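Local coordinates for cystathionine gamma-synthase (Xanthomonas oryzae pv. oryzae KACC 10331, PDB 6LD7), which probably makes cystathionine in the methionine biosynthesis pathway as a pyridoxal phosphate-dependent enzyme of the trans-sulfuration family, at residues M282-F288 and M310-E316. The protein carries 1 engineered substitution. Residues are numbered along the deposited sequence; the frame is centred on the assembly and turned at random.
Sequences MVNQVYF and MMSFELE
Tyr287 and Glu314 reach across two antiparallel strands to join their side chains, a worked example of how an edge strand divides its polar and apolar faces. The glutamate runs extended beyond CG (chi2 171°), which carries OE1 to 2.6 Å from Tyr287 OH. OE1 lies in the plane of the tyrosine ring, at its edge, while the hydroxyl, the donor, meets it from above the carboxylate plane. Ser312 lies beside the CB end of the ring, CB 4.1 Å from Tyr287 CD2, and its OG bonds to Pro160 O. Two backbone bonds couple Tyr287 with Ser312, the shorter being Tyr287 N to Ser312 O at 2.7 Å. At 284 the edge strand turns a corner, yet Asn284 N still bonds to Glu314 O and Glu316 N to Met282 O.

The other face is apolar. Phe313 holds CG between its backbone N and carbonyl carbon (chi1 77°), which brings ring atom CD2 to 4.1 Å from Val283 CG1. At the far end Met311, bent at chi3, lays its CE over one face of the Phe288 ring, 4.0 Å from the centroid, a CH-pi contact, while Met310 O meets the ring's edge.

The pair edges the small mixed sheet of the C-terminal domain, as in fold-type I pyridoxal phosphate enzymes. Helix 259-277 packs on Phe288, Met311 and Phe313, helix 380-396 on Met282, Val283 and Leu315; strand 310-315 continues inward to strand 370-374.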
# COMPACT_ATOMS: atom_id res chain seq x y z
N MET C 282 40.45 14.20 18.36
CA MET C 282 40.18 14.66 16.97
C MET C 282 38.95 15.57 16.94
O MET C 282 38.57 15.99 15.86
CB MET C 282 39.98 13.44 16.07
CG MET C 282 41.29 12.74 15.71
SD MET C 282 42.35 13.94 14.83
CE MET C 282 41.42 14.26 13.33
N VAL C 283 38.29 15.82 18.08
CA VAL C 283 37.00 16.56 18.11
C VAL C 283 37.18 17.85 18.93
O VAL C 283 37.45 17.72 20.11
CB VAL C 283 35.91 15.68 18.74
CG1 VAL C 283 34.59 16.41 18.83
CG2 VAL C 283 35.72 14.39 17.99
N ASN C 284 37.00 19.01 18.31
CA ASN C 284 37.16 20.34 18.94
C ASN C 284 35.92 20.69 19.74
O ASN C 284 36.09 21.37 20.67
CB ASN C 284 37.41 21.46 17.91
CG ASN C 284 38.68 21.18 17.12
OD1 ASN C 284 39.60 20.50 17.60
ND2 ASN C 284 38.75 21.64 15.89
N GLN C 285 34.72 20.26 19.35
CA GLN C 285 33.48 20.66 20.08
C GLN C 285 32.37 19.66 19.78
O GLN C 285 32.26 19.11 18.59
CB GLN C 285 33.10 22.05 19.59
CG GLN C 285 31.97 22.70 20.30
CD GLN C 285 32.28 22.95 21.75
OE1 GLN C 285 33.31 23.51 22.05
NE2 GLN C 285 31.43 22.45 22.62
N VAL C 286 31.52 19.44 20.77
CA VAL C 286 30.32 18.61 20.61
C VAL C 286 29.12 19.48 20.93
O VAL C 286 29.18 20.18 21.94
CB VAL C 286 30.34 17.38 21.50
CG1 VAL C 286 29.10 16.52 21.25
CG2 VAL C 286 31.57 16.57 21.24
N TYR C 287 28.09 19.39 20.11
CA TYR C 287 26.84 20.15 20.28
C TYR C 287 25.78 19.10 20.63
O TYR C 287 25.36 18.36 19.74
CB TYR C 287 26.53 20.96 19.02
CG TYR C 287 27.56 22.00 18.66
CD1 TYR C 287 27.60 23.25 19.28
CD2 TYR C 287 28.55 21.70 17.74
CE1 TYR C 287 28.61 24.17 18.99
CE2 TYR C 287 29.54 22.59 17.41
CZ TYR C 287 29.56 23.84 18.02
OH TYR C 287 30.53 24.68 17.59
N PHE C 288 25.47 18.97 21.89
CA PHE C 288 24.54 17.93 22.40
C PHE C 288 24.01 18.36 23.76
O PHE C 288 24.78 18.54 24.67
CB PHE C 288 25.19 16.56 22.56
CG PHE C 288 24.24 15.48 23.03
CD1 PHE C 288 23.12 15.15 22.29
CD2 PHE C 288 24.49 14.75 24.19
CE1 PHE C 288 22.28 14.12 22.70
CE2 PHE C 288 23.65 13.73 24.61
CZ PHE C 288 22.55 13.41 23.87
N MET C 310 19.88 13.71 18.27
CA MET C 310 20.62 14.56 17.30
C MET C 310 21.82 15.18 18.01
O MET C 310 21.69 15.66 19.12
CB MET C 310 19.76 15.71 16.76
CG MET C 310 18.46 15.24 16.06
SD MET C 310 18.79 14.17 14.62
CE MET C 310 19.74 15.41 13.69
N MET C 311 22.92 15.21 17.32
CA MET C 311 24.10 15.95 17.79
C MET C 311 24.97 16.31 16.58
O MET C 311 24.84 15.73 15.47
CB MET C 311 24.88 15.12 18.81
CG MET C 311 25.70 14.04 18.24
SD MET C 311 26.59 13.11 19.59
CE MET C 311 25.19 12.46 20.50
N SER C 312 25.80 17.30 16.81
CA SER C 312 26.86 17.74 15.89
C SER C 312 28.19 17.77 16.61
O SER C 312 28.19 17.97 17.81
CB SER C 312 26.51 19.12 15.33
OG SER C 312 25.38 18.97 14.51
N PHE C 313 29.27 17.76 15.84
CA PHE C 313 30.64 17.83 16.35
C PHE C 313 31.55 18.37 15.24
O PHE C 313 31.30 18.17 14.02
CB PHE C 313 31.02 16.45 16.94
CG PHE C 313 31.36 15.39 15.93
CD1 PHE C 313 30.36 14.66 15.35
CD2 PHE C 313 32.64 15.25 15.45
CE1 PHE C 313 30.63 13.74 14.36
CE2 PHE C 313 32.93 14.31 14.47
CZ PHE C 313 31.93 13.53 13.96
N GLU C 314 32.53 19.16 15.66
CA GLU C 314 33.59 19.73 14.79
C GLU C 314 34.80 18.82 14.80
O GLU C 314 35.33 18.58 15.87
CB GLU C 314 33.99 21.11 15.29
CG GLU C 314 32.93 22.10 14.93
CD GLU C 314 33.11 23.46 15.55
OE1 GLU C 314 32.10 24.24 15.52
OE2 GLU C 314 34.27 23.71 16.05
N LEU C 315 35.10 18.25 13.66
CA LEU C 315 36.27 17.37 13.48
C LEU C 315 37.46 18.27 13.17
O LEU C 315 37.28 19.26 12.49
CB LEU C 315 35.92 16.42 12.34
CG LEU C 315 36.96 15.39 12.00
CD1 LEU C 315 37.06 14.38 13.11
CD2 LEU C 315 36.52 14.71 10.72
N GLU C 316 38.55 18.01 13.83
CA GLU C 316 39.87 18.64 13.62
C GLU C 316 40.36 18.26 12.21
O GLU C 316 40.22 17.07 11.79
CB GLU C 316 40.82 18.13 14.73
CG GLU C 316 42.18 18.79 14.69
CD GLU C 316 42.09 20.31 14.81
OE1 GLU C 316 41.52 20.76 15.83
OE2 GLU C 316 42.50 21.04 13.86